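Local coordinates for protein CT296 (Chlamydia trachomatis, PDB 3QH6) that is of unknown function but structurally resembles Fe(II) 2-oxoglutarate-dependent enzymes, a likeness that does not by itself establish catalysis, at residues Q34-L39 / C116-K121; E59-T64 / V93-V98; E102-D107 / I147-S152. All coordinates share one frame; numbering follows the deposited sequence.

Overall arrangement
Contacts 2 and 3 share one antiparallel sheet, in which strands 91-98 and 145-151 are neighbours; their centres lie about 10 Å apart. A probable backbone hydrogen bond of 2.9 Å from I147 N to L96 O joins them, and a salt bridge of 2.8 Å runs from R94 NE to D107 OD2. Contact 1 lies about 14 Å from contact 2, centre to centre, and meets it where L39 packs on V61 and on W97. Contacts 1 and 3, about 18 Å apart between centres, do not touch. A bound tetraethylene glycol, probably from the crystallisation liquor, comes within about 4 Å of the side chains of R94 in contact 2 and D107 in contact 3.

Contact 1 of 3, residues Q34-L39 / C116-K121; sequences QLEAEL and CLSGEK
L117 overlaps one side of helix 29-42, laying its two methyl branches against L35 and L39 and its CB against the CB of E36. Helix 29-42 packs here on the loop that follows strand 111-116 of the antiparallel sheet, a sheet consistent with the cupin-like fold of the family, as in Fe(II) 2-oxoglutarate-dependent enzymes. L117 CD1 meets L39 CD1 at 3.8 Å, the two side chains crossing at about a right angle. The other branch, CD2, lies 4.1 Å from L35 CD2 in a more slanting approach. Since L35 and L39 are one helical turn apart, the forked end of L117 reaches both. L117 CB also lies 4.0 Å from E36 CB, where the two backbones come nearest. V68 and I71 of helix 66-75 adjoin L35, and W97 of strand 91-98 packs against both L39 and L117.

A buried polar pair flanks this apolar patch. The extended chain of E36 leaves its CA with CG trans to the backbone N (chi1 -164°) and carries the carboxylate past L117 to S118. The carboxylate draws up to the serine CB as well, with E36 OE2 3.3 Å from S118 CB. T144 secures both polar ends: its OG1 is hydrogen-bonded to E36 OE1, its backbone N to S118 OG. The bond that crosses the contact runs from S118 OG to E36 OE1, 2.9 Å long, and the hydroxyl meets this oxygen from above the carboxylate plane, 35° out of it.

Contact 2 of 3, residues E59-T64 / V93-V98; sequences ENVHRT and VRDLWV
D95 OD2 is gripped by two N-H groups of H62, the backbone N at 2.9 Å and ring ND1 at 2.8 Å. The aspartate stands on strand 91-98, an outermost strand of the antiparallel sheet of this cupin-clan chain, and its carboxylate holds the 3-10 turn at 61-63 against that edge. The two donors approach differently: the backbone N uses the syn lone pair of D95 OD2, whereas ND1 comes from above the carboxylate plane, 43° out of it. D95 OD2 lies almost in the plane of the H62 ring, and the ring and carboxylate planes stand 72° apart. The H62 ring is folded back over its own backbone by a chi1 of 71°, with CG between the backbone N and the carbonyl carbon, and this lets one residue offer both donors to the same oxygen. The pair of bonds should restrict rotation of the imidazole.

The other oxygen, D95 OD1, accepts from V61 N at 2.8 Å on its syn side, so both carboxylate oxygens bind backbone N-H groups of the turn. V61 CG2 also comes within 3.3 Å of D95 OD1, the two side chains crossing at about a right angle. V61 CG1 lies 4.4 Å from W97 CB, and L39 and V68 pack on V61 as well. Beside the carboxylate, N60 and D95 exchange bonds. N60 N donates to D95 O at 2.9 Å, alongside the single beta bridge between E59 and L96. In return, D95 N reaches N60 OD1 at 3.1 Å, in the plane of the side-chain carbonyl.

Contact 3 of 3, residues E102-D107 / I147-S152; sequences EEILFD and ILRFSS
R149 extends from strand 145-151 to the loop 102-107, where D107 and I104 meet its guanidinium. D107 CB sits over the centre of one face, 3.4 Å from R149 CZ. I104 brings its CG2 branch to 4.0 Å from R149 NH2, the two side chains approaching at a slant. In one of its two conformers I147, from the same strand as the arginine, lays CG1 over the opposite face of the guanidinium and CD1 4.1 Å from I104 CG2. The nitrogens of the flat group remain available for polar bonds around it.

D107 has CG anti to the backbone N (chi1 -174°), which carries its carboxylate back along the arginine chain toward R149 CG and CD. The carboxylate and guanidinium planes are only 21° apart. The salt bridge between D107 OD2 and R149 NE is long, 3.8 Å, and OD2 lies well out of the guanidinium plane, making this an attraction of charges without an N-H directed at the oxygen. R94 NE is the stronger partner of D107 OD2, so the aspartate lies between two arginines that probably stabilise its negative charge.

At the far end of the guanidinium, R149 NH2 donates to L105 O at 3.0 Å, with the bond bent to 135°. Water 1 bridges the same carbonyl to R149 NH1, donating to L105 O and accepting from NH1, which is also bonded to S112 OG.

The contact thus fastens the loop between strands 91-98 and 111-116 over one face of the antiparallel sheet. Strand 145-151 runs between those two strands; I147 reaches L96 on one and S112 and L114 on the other, while L148 and F150 pack against L77 of helix 77-85.

Contact 1 of 3, residues Q34-L39 / C116-K121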
ATOM      1  N   GLN A  34       6.356  11.464  -6.972  1.00 30.78           N
ATOM      2  CA  GLN A  34       6.672  11.271  -8.379  1.00 37.33           C
ATOM      3  C   GLN A  34       5.602  10.401  -9.039  1.00 33.25           C
ATOM      4  O   GLN A  34       5.066  10.761 -10.074  1.00 37.62           O
ATOM      5  CB  GLN A  34       8.074  10.666  -8.564  1.00 42.99           C
ATOM      6  N   LEU A  35       5.276   9.267  -8.424  1.00 38.76           N
ATOM      7  CA  LEU A  35       4.178   8.411  -8.898  1.00 27.98           C
ATOM      8  C   LEU A  35       2.856   9.193  -9.034  1.00 30.26           C
ATOM      9  O   LEU A  35       2.198   9.139 -10.064  1.00 29.65           O
ATOM     10  CB  LEU A  35       3.977   7.228  -7.924  1.00 26.51           C
ATOM     11  CG  LEU A  35       2.938   6.174  -8.324  1.00 23.39           C
ATOM     12  CD1 LEU A  35       3.289   5.573  -9.675  1.00 32.89           C
ATOM     13  CD2 LEU A  35       2.801   5.070  -7.303  1.00 28.02           C
ATOM     14  N   GLU A  36       2.472   9.928  -7.994  1.00 28.09           N
ATOM     15  CA  GLU A  36       1.256  10.712  -8.051  1.00 25.75           C
ATOM     16  C   GLU A  36       1.247  11.721  -9.224  1.00 35.85           C
ATOM     17  O   GLU A  36       0.202  11.938  -9.861  1.00 32.41           O
ATOM     18  CB  GLU A  36       0.997  11.443  -6.733  1.00 24.51           C
ATOM     19  CG  GLU A  36      -0.466  11.922  -6.701  1.00 27.51           C
ATOM     20  CD  GLU A  36      -0.758  12.966  -5.649  1.00 38.61           C
ATOM     21  OE1 GLU A  36      -1.800  12.807  -4.959  1.00 31.67           O
ATOM     22  OE2 GLU A  36       0.040  13.942  -5.530  1.00 42.56           O
ATOM     23  N   ALA A  37       2.387  12.344  -9.498  1.00 38.16           N
ATOM     24  CA  ALA A  37       2.456  13.336 -10.572  1.00 38.82           C
ATOM     25  C   ALA A  37       2.266  12.655 -11.926  1.00 32.82           C
ATOM     26  O   ALA A  37       1.574  13.177 -12.790  1.00 30.34           O
ATOM     27  CB  ALA A  37       3.772  14.117 -10.508  1.00 35.47           C
ATOM     28  N   GLU A  38       2.842  11.467 -12.096  1.00 33.85           N
ATOM     29  CA  GLU A  38       2.647  10.692 -13.320  1.00 36.00           C
ATOM     30  C   GLU A  38       1.209  10.219 -13.475  1.00 39.86           C
ATOM     31  O   GLU A  38       0.691  10.183 -14.593  1.00 33.11           O
ATOM     32  CB  GLU A  38       3.606   9.492 -13.380  1.00 38.45           C
ATOM     33  CG  GLU A  38       5.084   9.899 -13.282  1.00 44.67           C
ATOM     34  CD  GLU A  38       6.036   8.971 -14.032  1.00 59.11           C
ATOM     35  OE1 GLU A  38       5.635   8.359 -15.047  1.00 55.04           O
ATOM     36  OE2 GLU A  38       7.206   8.863 -13.604  1.00 74.85           O
ATOM     37  N   LEU A  39       0.560   9.842 -12.369  1.00 31.34           N
ATOM     38  CA  LEU A  39      -0.839   9.435 -12.432  1.00 31.67           C
ATOM     39  C   LEU A  39      -1.712  10.631 -12.836  1.00 28.85           C
ATOM     40  O   LEU A  39      -2.665  10.478 -13.588  1.00 30.12           O
ATOM     41  CB  LEU A  39      -1.326   8.840 -11.097  1.00 30.34           C
ATOM     42  CG  LEU A  39      -0.834   7.422 -10.762  1.00 27.77           C
ATOM     43  CD1 LEU A  39      -0.886   7.122  -9.279  1.00 31.48           C
ATOM     44  CD2 LEU A  39      -1.633   6.387 -11.538  1.00 31.36           C
ATOM     45  N   CYS A 116      -0.289   5.941   1.061  1.00 19.49           N
ATOM     46  CA  CYS A 116      -0.690   7.328   0.817  1.00 18.90           C
ATOM     47  C   CYS A 116       0.389   8.029  -0.057  1.00 21.75           C
ATOM     48  O   CYS A 116       1.596   7.877   0.203  1.00 23.33           O
ATOM     49  CB  CYS A 116      -0.934   8.041   2.139  1.00 26.57           C
ATOM     50  SG  CYS A 116      -1.421   9.757   1.914  1.00 28.38           S
ATOM     51  N   LEU A 117      -0.042   8.745  -1.107  1.00 22.72           N
ATOM     52  CA  LEU A 117       0.876   9.270  -2.134  1.00 24.37           C
ATOM     53  C   LEU A 117       1.214  10.747  -1.929  1.00 33.73           C
ATOM     54  O   LEU A 117       2.232  11.218  -2.434  1.00 31.33           O
ATOM     55  CB  LEU A 117       0.307   9.083  -3.562  1.00 21.32           C
ATOM     56  CG  LEU A 117       0.153   7.643  -4.067  1.00 18.10           C
ATOM     57  CD1 LEU A 117      -0.298   7.633  -5.520  1.00 24.31           C
ATOM     58  CD2 LEU A 117       1.458   6.855  -3.910  1.00 20.39           C
ATOM     59  N   SER A 118       0.358  11.479  -1.218  1.00 31.52           N
ATOM     60  CA  SER A 118       0.542  12.917  -1.096  1.00 38.54           C
ATOM     61  C   SER A 118      -0.001  13.489   0.212  1.00 38.30           C
ATOM     62  O   SER A 118      -0.708  12.809   0.972  1.00 31.48           O
ATOM     63  CB  SER A 118      -0.131  13.624  -2.275  1.00 35.63           C
ATOM     64  OG  SER A 118      -1.542  13.519  -2.184  1.00 31.93           O
ATOM     65  N   GLY A 119       0.346  14.751   0.462  1.00 39.19           N
ATOM     66  CA  GLY A 119      -0.136  15.461   1.627  1.00 33.85           C
ATOM     67  C   GLY A 119       0.710  15.144   2.843  1.00 36.07           C
ATOM     68  O   GLY A 119       1.783  14.565   2.724  1.00 35.96           O
ATOM     69  N   GLU A 120       0.195  15.497   4.013  1.00 44.04           N
ATOM     70  CA  GLU A 120       0.890  15.273   5.273  1.00 47.87           C
ATOM     71  C   GLU A 120       1.337  13.826   5.468  1.00 45.18           C
ATOM     72  O   GLU A 120       2.459  13.579   5.906  1.00 39.41           O
ATOM     73  CB  GLU A 120      -0.005  15.698   6.432  1.00 53.39           C
ATOM     74  CG  GLU A 120       0.697  15.729   7.767  1.00 67.20           C
ATOM     75  CD  GLU A 120      -0.129  16.424   8.828  1.00 86.35           C
ATOM     76  OE1 GLU A 120      -0.229  17.671   8.766  1.00 87.00           O
ATOM     77  OE2 GLU A 120      -0.683  15.727   9.711  1.00 91.49           O
ATOM     78  N   LYS A 121       0.467  12.870   5.141  1.00 37.95           N
ATOM     79  CA  LYS A 121       0.745  11.454   5.404  1.00 28.69           C
ATOM     80  C   LYS A 121       1.349  10.711   4.218  1.00 29.63           C
ATOM     81  O   LYS A 121       1.322   9.483   4.200  1.00 25.95           O
ATOM     82  CB  LYS A 121      -0.532  10.717   5.853  1.00 41.71           C
ATOM     83  CG  LYS A 121      -1.140  11.227   7.172  1.00 51.66           C
ATOM     84  CD  LYS A 121      -0.123  11.215   8.296  1.00 50.98           C
ATOM     85  CE  LYS A 121      -0.655  11.891   9.559  1.00 65.23           C
ATOM     86  NZ  LYS A 121      -1.453  10.967  10.415  1.00 69.01           N
TER

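Contact 2 of 3, residues E59-T64 / V93-V98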
ATOM      1  N   GLU A  59      -7.994   2.006 -12.357  1.00 25.60           N
ATOM      2  CA  GLU A  59      -7.738   0.613 -11.986  1.00 27.96           C
ATOM      3  C   GLU A  59      -6.474   0.053 -12.659  1.00 25.90           C
ATOM      4  O   GLU A  59      -6.201   0.331 -13.822  1.00 25.51           O
ATOM      5  CB  GLU A  59      -8.912  -0.270 -12.417  1.00 28.05           C
ATOM      6  CG  GLU A  59     -10.167  -0.078 -11.630  1.00 37.43           C
ATOM      7  CD  GLU A  59     -11.308  -0.917 -12.170  1.00 43.59           C
ATOM      8  OE1 GLU A  59     -11.557  -0.829 -13.394  1.00 36.09           O
ATOM      9  OE2 GLU A  59     -11.941  -1.662 -11.380  1.00 43.53           O
ATOM     10  N   ASN A  60      -5.721  -0.746 -11.912  1.00 22.01           N
ATOM     11  CA  ASN A  60      -4.531  -1.419 -12.417  1.00 26.33           C
ATOM     12  C   ASN A  60      -3.588  -0.443 -13.096  1.00 30.41           C
ATOM     13  O   ASN A  60      -3.145  -0.652 -14.231  1.00 27.03           O
ATOM     14  CB  ASN A  60      -4.942  -2.576 -13.331  1.00 24.99           C
ATOM     15  CG  ASN A  60      -5.779  -3.611 -12.586  1.00 35.12           C
ATOM     16  OD1 ASN A  60      -5.605  -3.809 -11.376  1.00 30.55           O
ATOM     17  ND2 ASN A  60      -6.711  -4.255 -13.294  1.00 33.34           N
ATOM     18  N   VAL A  61      -3.268   0.634 -12.396  1.00 22.09           N
ATOM     19  CA  VAL A  61      -2.337   1.616 -12.969  1.00 24.88           C
ATOM     20  C   VAL A  61      -0.895   1.083 -13.070  1.00 29.21           C
ATOM     21  O   VAL A  61      -0.083   1.659 -13.785  1.00 24.71           O
ATOM     22  CB  VAL A  61      -2.379   2.955 -12.209  1.00 25.42           C
ATOM     23  CG1 VAL A  61      -3.771   3.581 -12.358  1.00 31.43           C
ATOM     24  CG2 VAL A  61      -2.005   2.770 -10.733  1.00 30.70           C
ATOM     25  N   HIS A  62      -0.580  -0.030 -12.402  1.00 26.45           N
ATOM     26  CA  HIS A  62       0.736  -0.632 -12.593  1.00 22.24           C
ATOM     27  C   HIS A  62       0.933  -1.133 -14.016  1.00 26.42           C
ATOM     28  O   HIS A  62       2.074  -1.300 -14.456  1.00 27.88           O
ATOM     29  CB  HIS A  62       1.035  -1.766 -11.627  1.00 23.27           C
ATOM     30  CG  HIS A  62       0.251  -3.013 -11.878  1.00 26.00           C
ATOM     31  ND1 HIS A  62      -1.067  -3.158 -11.484  1.00 28.39           N
ATOM     32  CD2 HIS A  62       0.598  -4.182 -12.462  1.00 34.25           C
ATOM     33  CE1 HIS A  62      -1.494  -4.361 -11.823  1.00 35.60           C
ATOM     34  NE2 HIS A  62      -0.508  -4.996 -12.433  1.00 39.31           N
ATOM     35  N   ARG A  63      -0.147  -1.394 -14.751  1.00 21.17           N
ATOM     36  CA  ARG A  63       0.024  -1.825 -16.150  1.00 19.23           C
ATOM     37  C   ARG A  63       0.474  -0.654 -17.036  1.00 28.30           C
ATOM     38  O   ARG A  63       0.890  -0.839 -18.188  1.00 31.47           O
ATOM     39  CB  ARG A  63      -1.292  -2.409 -16.692  1.00 25.36           C
ATOM     40  CG  ARG A  63      -1.711  -3.716 -16.044  1.00 29.18           C
ATOM     41  CD  ARG A  63      -3.014  -4.230 -16.669  1.00 39.50           C
ATOM     42  NE  ARG A  63      -2.819  -4.658 -18.060  1.00 44.06           N
ATOM     43  CZ  ARG A  63      -2.419  -5.880 -18.424  1.00 51.42           C
ATOM     44  NH1 ARG A  63      -2.173  -6.806 -17.504  1.00 44.12           N
ATOM     45  NH2 ARG A  63      -2.268  -6.188 -19.710  1.00 46.15           N
ATOM     46  N   THR A  64       0.407   0.560 -16.496  1.00 25.32           N
ATOM     47  CA  THR A  64       0.707   1.733 -17.323  1.00 26.73           C
ATOM     48  C   THR A  64       1.929   2.507 -16.885  1.00 29.02           C
ATOM     49  O   THR A  64       2.552   3.204 -17.698  1.00 26.96           O
ATOM     50  CB  THR A  64      -0.483   2.686 -17.362  1.00 31.80           C
ATOM     51  OG1 THR A  64      -1.580   2.018 -18.010  1.00 32.93           O
ATOM     52  CG2 THR A  64      -0.123   3.960 -18.137  1.00 42.28           C
ATOM     53  N   VAL A  93      -1.352  -8.181  -7.800  1.00 19.99           N
ATOM     54  CA  VAL A  93      -2.288  -8.688  -8.811  1.00 18.19           C
ATOM     55  C   VAL A  93      -3.271  -7.603  -9.281  1.00 17.73           C
ATOM     56  O   VAL A  93      -3.766  -7.659 -10.404  1.00 19.98           O
ATOM     57  CB  VAL A  93      -3.070  -9.939  -8.311  1.00 24.04           C
ATOM     58  CG1 VAL A  93      -2.103 -11.117  -8.132  1.00 29.29           C
ATOM     59  CG2 VAL A  93      -3.875  -9.645  -6.989  1.00 15.46           C
ATOM     60  N   ARG A  94      -3.564  -6.627  -8.428  1.00 15.21           N
ATOM     61  CA  ARG A  94      -4.524  -5.579  -8.789  1.00 15.08           C
ATOM     62  C   ARG A  94      -4.150  -4.318  -8.059  1.00 16.43           C
ATOM     63  O   ARG A  94      -3.521  -4.387  -7.001  1.00 17.05           O
ATOM     64  CB  ARG A  94      -5.949  -5.984  -8.352  1.00 21.52           C
ATOM     65  CG  ARG A  94      -6.539  -7.132  -9.179  1.00 21.20           C
ATOM     66  CD  ARG A  94      -7.968  -7.490  -8.679  1.00 23.64           C
ATOM     67  NE  ARG A  94      -7.944  -8.107  -7.359  1.00 18.39           N
ATOM     68  CZ  ARG A  94      -7.609  -9.376  -7.140  1.00 25.64           C
ATOM     69  NH1 ARG A  94      -7.250 -10.143  -8.157  1.00 20.44           N
ATOM     70  NH2 ARG A  94      -7.617  -9.884  -5.909  1.00 26.09           N
ATOM     71  N   ASP A  95      -4.538  -3.158  -8.586  1.00 16.63           N
ATOM     72  CA  ASP A  95      -4.374  -1.936  -7.807  1.00 16.61           C
ATOM     73  C   ASP A  95      -5.468  -0.909  -8.141  1.00 19.33           C
ATOM     74  O   ASP A  95      -6.224  -1.084  -9.086  1.00 19.72           O
ATOM     75  CB  ASP A  95      -2.962  -1.380  -7.998  1.00 20.17           C
ATOM     76  CG  ASP A  95      -2.793  -0.666  -9.295  1.00 31.28           C
ATOM     77  OD1 ASP A  95      -3.654   0.181  -9.620  1.00 31.33           O
ATOM     78  OD2 ASP A  95      -1.799  -0.957  -9.984  1.00 29.78           O
ATOM     79  N   LEU A  96      -5.586   0.141  -7.345  1.00 19.00           N
ATOM     80  CA  LEU A  96      -6.571   1.177  -7.648  1.00 19.50           C
ATOM     81  C   LEU A  96      -6.044   2.478  -7.093  1.00 19.06           C
ATOM     82  O   LEU A  96      -5.673   2.555  -5.924  1.00 22.01           O
ATOM     83  CB  LEU A  96      -7.931   0.853  -7.001  1.00 28.27           C
ATOM     84  CG  LEU A  96      -9.089   1.841  -7.222  1.00 29.44           C
ATOM     85  CD1 LEU A  96      -9.586   1.858  -8.657  1.00 32.00           C
ATOM     86  CD2 LEU A  96     -10.264   1.539  -6.292  1.00 32.52           C
ATOM     87  N   TRP A  97      -6.020   3.512  -7.912  1.00 19.47           N
ATOM     88  CA  TRP A  97      -5.605   4.821  -7.432  1.00 19.68           C
ATOM     89  C   TRP A  97      -6.849   5.543  -6.943  1.00 23.99           C
ATOM     90  O   TRP A  97      -7.772   5.750  -7.709  1.00 27.38           O
ATOM     91  CB  TRP A  97      -4.985   5.574  -8.599  1.00 24.68           C
ATOM     92  CG  TRP A  97      -4.549   6.958  -8.245  1.00 22.74           C
ATOM     93  CD1 TRP A  97      -3.975   7.365  -7.092  1.00 22.40           C
ATOM     94  CD2 TRP A  97      -4.644   8.111  -9.090  1.00 25.71           C
ATOM     95  NE1 TRP A  97      -3.695   8.730  -7.161  1.00 27.32           N
ATOM     96  CE2 TRP A  97      -4.106   9.199  -8.379  1.00 29.69           C
ATOM     97  CE3 TRP A  97      -5.142   8.324 -10.381  1.00 34.26           C
ATOM     98  CZ2 TRP A  97      -4.055  10.482  -8.911  1.00 33.57           C
ATOM     99  CZ3 TRP A  97      -5.096   9.594 -10.905  1.00 33.62           C
ATOM    100  CH2 TRP A  97      -4.551  10.664 -10.168  1.00 31.57           C
ATOM    101  N   VAL A  98      -6.901   5.909  -5.667  1.00 26.40           N
ATOM    102  CA  VAL A  98      -8.160   6.415  -5.095  1.00 23.54           C
ATOM    103  C   VAL A  98      -7.980   7.837  -4.550  1.00 33.53           C
ATOM    104  O   VAL A  98      -6.910   8.189  -4.034  1.00 28.34           O
ATOM    105  CB  VAL A  98      -8.699   5.506  -3.968  1.00 25.46           C
ATOM    106  CG1 VAL A  98      -9.077   4.118  -4.508  1.00 23.27           C
ATOM    107  CG2 VAL A  98      -7.696   5.378  -2.861  1.00 25.83           C
TER

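Contact 3 of 3, residues E102-D107 / I147-S152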
ATOM      1  N   GLU A 102     -13.675   5.715   0.594  1.00 26.30           N
ATOM      2  CA  GLU A 102     -14.904   5.012   0.294  1.00 31.92           C
ATOM      3  C   GLU A 102     -14.778   4.206  -0.994  1.00 35.08           C
ATOM      4  O   GLU A 102     -15.610   3.336  -1.289  1.00 27.50           O
ATOM      5  CB  GLU A 102     -16.050   6.020   0.156  1.00 48.10           C
ATOM      6  CG  GLU A 102     -16.495   6.657   1.477  1.00 48.70           C
ATOM      7  CD  GLU A 102     -15.554   7.759   1.973  1.00 59.89           C
ATOM      8  OE1 GLU A 102     -14.754   8.295   1.170  1.00 44.60           O
ATOM      9  OE2 GLU A 102     -15.613   8.091   3.177  1.00 68.43           O
ATOM     10  N   GLU A 103     -13.731   4.499  -1.760  1.00 32.84           N
ATOM     11  CA  GLU A 103     -13.535   3.878  -3.071  1.00 24.70           C
ATOM     12  C   GLU A 103     -12.849   2.521  -2.914  1.00 26.81           C
ATOM     13  O   GLU A 103     -12.804   1.699  -3.839  1.00 23.39           O
ATOM     14  CB  GLU A 103     -12.731   4.834  -3.969  1.00 25.16           C
ATOM     15  CG  GLU A 103     -13.574   6.028  -4.451  1.00 38.88           C
ATOM     16  CD  GLU A 103     -12.769   7.103  -5.159  1.00 49.89           C
ATOM     17  OE1 GLU A 103     -11.533   7.164  -4.970  1.00 44.98           O
ATOM     18  OE2 GLU A 103     -13.382   7.894  -5.907  1.00 51.60           O
ATOM     19  N   ILE A 104     -12.348   2.271  -1.718  1.00 21.11           N
ATOM     20  CA  ILE A 104     -11.640   1.035  -1.419  1.00 22.17           C
ATOM     21  C   ILE A 104     -12.655  -0.010  -1.024  1.00 22.67           C
ATOM     22  O   ILE A 104     -13.124  -0.027   0.121  1.00 23.26           O
ATOM     23  CB  ILE A 104     -10.685   1.239  -0.224  1.00 26.30           C
ATOM     24  CG1 ILE A 104      -9.757   2.423  -0.486  1.00 26.12           C
ATOM     25  CG2 ILE A 104      -9.904  -0.046   0.070  1.00 20.24           C
ATOM     26  CD1 ILE A 104      -8.862   2.753   0.700  1.00 24.14           C
ATOM     27  N   LEU A 105     -13.016  -0.886  -1.951  1.00 18.50           N
ATOM     28  CA  LEU A 105     -14.085  -1.854  -1.648  1.00 17.04           C
ATOM     29  C   LEU A 105     -13.488  -3.199  -1.249  1.00 24.27           C
ATOM     30  O   LEU A 105     -12.284  -3.369  -1.305  1.00 21.12           O
ATOM     31  CB  LEU A 105     -14.984  -2.029  -2.871  1.00 27.65           C
ATOM     32  CG  LEU A 105     -15.413  -0.691  -3.449  1.00 36.13           C
ATOM     33  CD1 LEU A 105     -16.127  -0.855  -4.790  1.00 36.93           C
ATOM     34  CD2 LEU A 105     -16.290  -0.024  -2.430  1.00 27.39           C
ATOM     35  N   PHE A 106     -14.323  -4.159  -0.858  1.00 22.54           N
ATOM     36  CA  PHE A 106     -13.818  -5.477  -0.481  1.00 17.61           C
ATOM     37  C   PHE A 106     -13.051  -6.177  -1.620  1.00 26.44           C
ATOM     38  O   PHE A 106     -13.485  -6.186  -2.775  1.00 22.89           O
ATOM     39  CB  PHE A 106     -14.991  -6.387  -0.005  1.00 21.50           C
ATOM     40  CG  PHE A 106     -14.549  -7.787   0.378  1.00 27.86           C
ATOM     41  CD1 PHE A 106     -13.903  -8.009   1.575  1.00 24.01           C
ATOM     42  CD2 PHE A 106     -14.788  -8.875  -0.447  1.00 20.20           C
ATOM     43  CE1 PHE A 106     -13.483  -9.280   1.933  1.00 21.09           C
ATOM     44  CE2 PHE A 106     -14.376 -10.145  -0.081  1.00 23.15           C
ATOM     45  CZ  PHE A 106     -13.716 -10.337   1.130  1.00 22.31           C
ATOM     46  N   ASP A 107     -11.929  -6.803  -1.267  1.00 19.41           N
ATOM     47  CA  ASP A 107     -11.172  -7.649  -2.182  1.00 17.36           C
ATOM     48  C   ASP A 107     -10.701  -8.828  -1.352  1.00 23.98           C
ATOM     49  O   ASP A 107     -10.280  -8.658  -0.210  1.00 23.65           O
ATOM     50  CB  ASP A 107      -9.968  -6.855  -2.755  1.00 14.25           C
ATOM     51  CG  ASP A 107      -9.207  -7.615  -3.833  1.00 24.84           C
ATOM     52  OD1 ASP A 107      -8.573  -8.635  -3.503  1.00 24.22           O
ATOM     53  OD2 ASP A 107      -9.174  -7.153  -5.000  1.00 24.57           O
ATOM     54  N   ILE A 147      -4.271   1.650  -3.550  1.00 15.76           N
ATOM     55  CA  ILE A 147      -4.471   0.398  -2.864  0.50 14.45           C
ATOM     56  C   ILE A 147      -3.859  -0.690  -3.724  1.00 21.16           C
ATOM     57  O   ILE A 147      -4.069  -0.733  -4.931  1.00 21.82           O
ATOM     58  CB  ILE A 147      -5.975   0.108  -2.573  0.50 22.07           C
ATOM     59  CG1 ILE A 147      -6.099  -1.221  -1.834  0.50 19.42           C
ATOM     60  CG2 ILE A 147      -6.822   0.119  -3.849  0.50 24.11           C
ATOM     61  CD1 ILE A 147      -5.904  -1.070  -0.315  0.50 14.47           C
ATOM     62  N   LEU A 148      -3.072  -1.542  -3.085  1.00 18.92           N
ATOM     63  CA  LEU A 148      -2.300  -2.569  -3.770  1.00 17.64           C
ATOM     64  C   LEU A 148      -2.805  -3.893  -3.255  1.00 22.12           C
ATOM     65  O   LEU A 148      -2.849  -4.086  -2.052  1.00 15.35           O
ATOM     66  CB  LEU A 148      -0.820  -2.427  -3.380  1.00 14.56           C
ATOM     67  CG  LEU A 148      -0.202  -1.068  -3.749  1.00 15.50           C
ATOM     68  CD1 LEU A 148       1.154  -0.906  -3.063  1.00 18.97           C
ATOM     69  CD2 LEU A 148      -0.081  -0.954  -5.259  1.00 19.61           C
ATOM     70  N   ARG A 149      -3.181  -4.801  -4.148  1.00 15.85           N
ATOM     71  CA  ARG A 149      -3.714  -6.076  -3.730  1.00 15.50           C
ATOM     72  C   ARG A 149      -2.686  -7.162  -3.958  1.00 18.54           C
ATOM     73  O   ARG A 149      -2.257  -7.372  -5.089  1.00 17.54           O
ATOM     74  CB  ARG A 149      -4.987  -6.407  -4.539  1.00 15.13           C
ATOM     75  CG  ARG A 149      -6.022  -5.292  -4.617  1.00 15.00           C
ATOM     76  CD  ARG A 149      -6.571  -4.936  -3.224  1.00 15.82           C
ATOM     77  NE  ARG A 149      -7.746  -4.075  -3.370  1.00 15.22           N
ATOM     78  CZ  ARG A 149      -8.574  -3.755  -2.395  1.00 19.90           C
ATOM     79  NH1 ARG A 149      -8.367  -4.234  -1.179  1.00 17.91           N
ATOM     80  NH2 ARG A 149      -9.632  -2.973  -2.647  1.00 18.28           N
ATOM     81  N   PHE A 150      -2.386  -7.956  -2.928  1.00 14.74           N
ATOM     82  CA  PHE A 150      -1.338  -8.979  -3.083  1.00 16.34           C
ATOM     83  C   PHE A 150      -1.915 -10.368  -2.925  1.00 20.51           C
ATOM     84  O   PHE A 150      -2.663 -10.607  -1.995  1.00 17.63           O
ATOM     85  CB  PHE A 150      -0.211  -8.787  -2.044  1.00 14.58           C
ATOM     86  CG  PHE A 150       0.583  -7.533  -2.243  1.00 16.48           C
ATOM     87  CD1 PHE A 150       1.694  -7.519  -3.079  1.00 18.81           C
ATOM     88  CD2 PHE A 150       0.197  -6.346  -1.645  1.00 19.38           C
ATOM     89  CE1 PHE A 150       2.429  -6.319  -3.288  1.00 18.59           C
ATOM     90  CE2 PHE A 150       0.931  -5.177  -1.852  1.00 22.00           C
ATOM     91  CZ  PHE A 150       2.030  -5.169  -2.672  1.00 19.60           C
ATOM     92  N   SER A 151      -1.537 -11.294  -3.808  1.00 16.87           N
ATOM     93  CA  SER A 151      -2.153 -12.636  -3.777  1.00 21.44           C
ATOM     94  C   SER A 151      -1.069 -13.723  -3.827  1.00 24.83           C
ATOM     95  O   SER A 151      -0.038 -13.575  -4.509  1.00 27.61           O
ATOM     96  CB  SER A 151      -3.136 -12.808  -4.955  1.00 29.79           C
ATOM     97  OG  SER A 151      -3.738 -14.103  -4.949  1.00 26.05           O
ATOM     98  N   SER A 152      -1.292 -14.797  -3.078  1.00 26.75           N
ATOM     99  CA  SER A 152      -0.407 -15.956  -3.112  1.00 29.96           C
ATOM    100  C   SER A 152      -0.881 -16.920  -4.209  1.00 43.29           C
ATOM    101  O   SER A 152      -0.281 -17.975  -4.423  1.00 45.56           O
ATOM    102  CB  SER A 152      -0.424 -16.674  -1.759  1.00 34.06           C
ATOM    103  OG  SER A 152      -1.725 -17.217  -1.494  1.00 36.27           O
TER
HETATM  104  O   HOH W   1     -10.556  -4.228   0.880  1.00 22.87           O
HETATM  105  O   HOH W   2     -11.789  -1.788  -4.669  1.00 31.47           O